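Local coordinates for protein UL37 (Suid herpesvirus 1, PDB 4K70) that is an inner tegument protein of the virus, probably acting in the control of viral trafficking, and is represented here by its N-terminal half, at residues F30-V42 against L68-H82. Sequence-based numbering, arbitrary orientation.
Sequences FFMAAGRETPAGV and LAENLAGLALWRLRH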
# COMPACT_ATOMS: atom_id res chain seq x y z
N PHE A 30 22.85 9.03 -22.05
CA PHE A 30 22.22 9.45 -20.81
C PHE A 30 20.71 9.36 -20.96
O PHE A 30 20.02 8.89 -20.05
CB PHE A 30 22.65 10.87 -20.45
CG PHE A 30 21.94 11.42 -19.25
CD1 PHE A 30 22.26 10.99 -17.97
CD2 PHE A 30 20.96 12.39 -19.40
CE1 PHE A 30 21.61 11.51 -16.86
CE2 PHE A 30 20.30 12.91 -18.29
CZ PHE A 30 20.63 12.47 -17.02
N PHE A 31 20.20 9.79 -22.11
CA PHE A 31 18.77 9.73 -22.40
C PHE A 31 18.20 8.32 -22.19
O PHE A 31 17.02 8.16 -21.88
CB PHE A 31 18.48 10.22 -23.82
CG PHE A 31 18.57 11.72 -23.98
CD1 PHE A 31 18.58 12.55 -22.88
CD2 PHE A 31 18.64 12.29 -25.25
CE1 PHE A 31 18.66 13.93 -23.02
CE2 PHE A 31 18.71 13.68 -25.40
CZ PHE A 31 18.72 14.50 -24.29
N MET A 32 19.04 7.30 -22.35
CA MET A 32 18.58 5.92 -22.24
C MET A 32 19.19 5.12 -21.08
O MET A 32 18.93 3.93 -20.92
CB MET A 32 18.80 5.18 -23.56
CG MET A 32 17.88 5.65 -24.68
SD MET A 32 18.14 4.76 -26.21
CE MET A 32 19.71 5.44 -26.73
N ALA A 33 19.99 5.80 -20.25
CA ALA A 33 20.67 5.14 -19.14
C ALA A 33 19.71 4.51 -18.13
O ALA A 33 18.53 4.87 -18.05
CB ALA A 33 21.62 6.11 -18.45
N ALA A 34 20.22 3.56 -17.35
CA ALA A 34 19.40 2.84 -16.39
C ALA A 34 19.91 3.06 -14.97
O ALA A 34 19.28 2.62 -14.01
CB ALA A 34 19.39 1.36 -16.73
N GLY A 35 21.04 3.74 -14.85
CA GLY A 35 21.67 3.94 -13.56
C GLY A 35 20.91 4.82 -12.59
O GLY A 35 20.70 6.02 -12.84
N ARG A 36 20.51 4.23 -11.47
CA ARG A 36 19.84 4.98 -10.41
C ARG A 36 20.81 5.85 -9.61
O ARG A 36 21.99 5.53 -9.50
CB ARG A 36 19.06 4.05 -9.48
CG ARG A 36 17.77 3.51 -10.10
CD ARG A 36 16.57 3.93 -9.26
NE ARG A 36 16.07 2.81 -8.49
CZ ARG A 36 15.24 2.92 -7.45
NH1 ARG A 36 14.81 4.11 -7.06
NH2 ARG A 36 14.86 1.83 -6.81
N GLU A 37 20.29 6.93 -9.05
CA GLU A 37 21.09 7.92 -8.35
C GLU A 37 20.42 8.27 -7.03
O GLU A 37 19.24 8.00 -6.84
CB GLU A 37 21.22 9.18 -9.21
CG GLU A 37 22.65 9.66 -9.37
CD GLU A 37 23.22 9.39 -10.75
OE1 GLU A 37 22.41 9.17 -11.68
OE2 GLU A 37 24.47 9.39 -10.91
N THR A 38 21.18 8.87 -6.12
CA THR A 38 20.62 9.25 -4.84
C THR A 38 20.64 10.77 -4.72
O THR A 38 21.35 11.45 -5.46
CB THR A 38 21.39 8.61 -3.66
OG1 THR A 38 22.71 9.17 -3.56
CG2 THR A 38 21.49 7.08 -3.82
N PRO A 39 19.82 11.31 -3.81
CA PRO A 39 19.73 12.76 -3.63
C PRO A 39 21.10 13.41 -3.36
O PRO A 39 21.42 14.44 -3.96
CB PRO A 39 18.79 12.90 -2.44
CG PRO A 39 17.89 11.68 -2.53
CD PRO A 39 18.78 10.58 -3.08
N ALA A 40 21.88 12.82 -2.46
CA ALA A 40 23.22 13.31 -2.17
C ALA A 40 24.12 13.20 -3.39
O ALA A 40 24.94 14.08 -3.64
CB ALA A 40 23.84 12.53 -0.96
N GLY A 41 23.96 12.13 -4.15
CA GLY A 41 24.75 11.93 -5.35
C GLY A 41 24.46 12.97 -6.42
O GLY A 41 25.36 13.59 -6.98
N VAL A 42 23.18 13.17 -6.70
CA VAL A 42 22.79 14.20 -7.66
C VAL A 42 23.21 15.57 -7.18
O VAL A 42 23.71 16.37 -7.95
CB VAL A 42 21.28 14.20 -7.93
CG1 VAL A 42 20.88 15.43 -8.77
CG2 VAL A 42 20.88 12.90 -8.61
N LEU A 68 18.86 18.24 -23.15
CA LEU A 68 19.55 17.83 -21.94
C LEU A 68 19.59 18.97 -20.93
O LEU A 68 19.09 18.84 -19.81
CB LEU A 68 20.97 17.34 -22.25
CG LEU A 68 21.87 16.98 -21.07
CD1 LEU A 68 21.35 15.74 -20.34
CD2 LEU A 68 23.30 16.76 -21.54
N ALA A 69 20.18 20.10 -21.32
CA ALA A 69 20.37 21.22 -20.40
C ALA A 69 19.07 21.74 -19.84
O ALA A 69 18.95 21.97 -18.63
CB ALA A 69 21.12 22.34 -21.09
N GLU A 70 18.09 21.93 -20.72
CA GLU A 70 16.79 22.47 -20.31
C GLU A 70 15.95 21.51 -19.45
O GLU A 70 15.17 21.95 -18.60
CB GLU A 70 16.00 22.94 -21.54
CG GLU A 70 16.48 24.29 -22.09
CD GLU A 70 15.59 24.83 -23.21
OE1 GLU A 70 15.04 24.04 -24.00
OE2 GLU A 70 15.45 26.07 -23.30
N ASN A 71 16.11 20.20 -19.66
CA ASN A 71 15.33 19.20 -18.92
C ASN A 71 16.13 18.31 -17.95
O ASN A 71 15.61 17.29 -17.45
CB ASN A 71 14.54 18.34 -19.89
CG ASN A 71 13.65 19.17 -20.79
OD1 ASN A 71 12.51 19.49 -20.44
ND2 ASN A 71 14.17 19.54 -21.95
N LEU A 72 17.36 18.71 -17.67
CA LEU A 72 18.24 17.97 -16.78
C LEU A 72 17.65 17.77 -15.40
O LEU A 72 17.82 16.72 -14.79
CB LEU A 72 19.60 18.68 -16.67
CG LEU A 72 20.70 17.83 -16.05
CD1 LEU A 72 21.06 16.69 -16.99
CD2 LEU A 72 21.91 18.69 -15.75
N ALA A 73 16.96 18.78 -14.89
CA ALA A 73 16.36 18.65 -13.56
C ALA A 73 15.42 17.43 -13.49
O ALA A 73 15.52 16.60 -12.59
CB ALA A 73 15.64 19.93 -13.17
N GLY A 74 14.53 17.31 -14.47
CA GLY A 74 13.59 16.21 -14.50
C GLY A 74 14.24 14.87 -14.79
O GLY A 74 13.93 13.86 -14.16
N LEU A 75 15.16 14.87 -15.75
CA LEU A 75 15.87 13.65 -16.11
C LEU A 75 16.68 13.12 -14.94
O LEU A 75 16.77 11.92 -14.75
CB LEU A 75 16.81 13.91 -17.30
CG LEU A 75 16.14 14.25 -18.64
CD1 LEU A 75 17.20 14.63 -19.68
CD2 LEU A 75 15.30 13.06 -19.11
N ALA A 76 17.26 14.02 -14.15
CA ALA A 76 18.06 13.64 -12.98
C ALA A 76 17.18 13.08 -11.86
O ALA A 76 17.57 12.16 -11.16
CB ALA A 76 18.85 14.85 -12.47
N LEU A 77 15.99 13.65 -11.71
CA LEU A 77 15.08 13.21 -10.66
C LEU A 77 14.41 11.89 -11.00
O LEU A 77 13.97 11.16 -10.11
CB LEU A 77 14.01 14.28 -10.42
CG LEU A 77 14.17 15.32 -9.31
CD1 LEU A 77 15.61 15.45 -8.85
CD2 LEU A 77 13.63 16.67 -9.79
N TRP A 78 14.35 11.56 -12.29
CA TRP A 78 13.53 10.44 -12.77
C TRP A 78 13.97 9.09 -12.21
O TRP A 78 13.15 8.23 -11.90
CB TRP A 78 13.59 10.37 -14.30
CG TRP A 78 12.35 9.82 -14.96
CD1 TRP A 78 11.81 8.57 -14.80
CD2 TRP A 78 11.52 10.50 -15.91
NE1 TRP A 78 10.68 8.44 -15.59
CE2 TRP A 78 10.49 9.60 -16.29
CE3 TRP A 78 11.55 11.77 -16.50
CZ2 TRP A 78 9.50 9.95 -17.21
CZ3 TRP A 78 10.56 12.11 -17.42
CH2 TRP A 78 9.56 11.20 -17.76
N ARG A 79 15.28 8.89 -12.12
CA ARG A 79 15.80 7.61 -11.65
C ARG A 79 16.34 7.73 -10.24
O ARG A 79 17.28 7.04 -9.86
CB ARG A 79 16.87 7.07 -12.60
CG ARG A 79 16.32 6.56 -13.94
CD ARG A 79 17.40 6.57 -15.03
NE ARG A 79 17.78 7.92 -15.43
CZ ARG A 79 17.72 8.40 -16.67
NH1 ARG A 79 17.31 7.63 -17.67
NH2 ARG A 79 18.07 9.66 -16.92
N LEU A 80 15.71 8.59 -9.44
CA LEU A 80 16.20 8.89 -8.10
C LEU A 80 15.87 7.79 -7.08
O LEU A 80 14.73 7.32 -7.00
CB LEU A 80 15.63 10.24 -7.66
CG LEU A 80 16.29 10.93 -6.46
CD1 LEU A 80 17.73 11.28 -6.81
CD2 LEU A 80 15.50 12.17 -6.08
N ARG A 81 16.86 7.38 -6.30
CA ARG A 81 16.63 6.46 -5.19
C ARG A 81 16.75 7.22 -3.87
O ARG A 81 17.86 7.55 -3.43
CB ARG A 81 17.59 5.28 -5.21
CG ARG A 81 17.21 4.20 -4.18
CD ARG A 81 18.38 3.33 -3.75
NE ARG A 81 18.77 2.38 -4.78
CZ ARG A 81 18.11 1.27 -5.07
NH1 ARG A 81 16.98 0.96 -4.43
NH2 ARG A 81 18.56 0.47 -6.03
N HIS A 82 15.62 7.50 -3.24
CA HIS A 82 15.58 8.28 -2.02
C HIS A 82 15.15 7.41 -0.86
O HIS A 82 14.22 6.62 -0.98
CB HIS A 82 14.59 9.45 -2.17
CG HIS A 82 14.36 10.20 -0.89
ND1 HIS A 82 15.40 10.71 -0.13
CD2 HIS A 82 13.23 10.53 -0.24
CE1 HIS A 82 14.90 11.31 0.93
NE2 HIS A 82 13.58 11.21 0.89
O HOH W 1 16.15 9.78 -19.82
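R79 NH1 has two partners: A33 O, in a weak, bent bond (3.0 Å, 120° at the hydrogen), and a water that accepts from it at 3.3 Å while donating to F31 O. The guanidinium thus faces the carbonyls of F30, A33 and G35. R79 NH2 also stands 3.8 Å above one face of the F30 ring, offset toward the rim; with R79 CZ 5.2 Å from the F30 ring centroid, any cation-pi attraction is at most weak. Beyond R79 the two loops pair as a single parallel bridge between E37 and L80. R81 N donates almost straight to E37 O, but 2.5 Å is unusually short and its exact length doubtful; the pairing rests also on E37 N to R79 O (3.1 Å, 161°), which R36 CD approaches at 3.2 Å. The bent R36 chain brings NH1 to L80 O in a weak bond at the guanidinium edge, while R81 CG lies over one face; the R36 and R81 guanidiniums are close like charges, probably offset by D179 beside R36. Along helix 63-78 the contact is apolar. With CG anti to the backbone N (chi1 174°), F30 reaches L68 CD1 through CD2 at 3.5 Å and L75 CB through CE2, whereas F31 turns its edge to L75 CD1. On the other flank L80 CD1 packs against P39 and V42 CG2, just past the N-cap T38, whose OG1 accepts from G41 N. P39 CG also meets H82, which with D179 belongs to a calcium site without its ion in this chain; H82 NE2 bonds G87 O. The bridge therefore ties the loop joining helices 20-32 and 39-60 to the exit of helix 63-78, with helix 4-12 touching F30 and R79, helix 464-481 meeting F31, and helix 89-98 packing on V42 and L80.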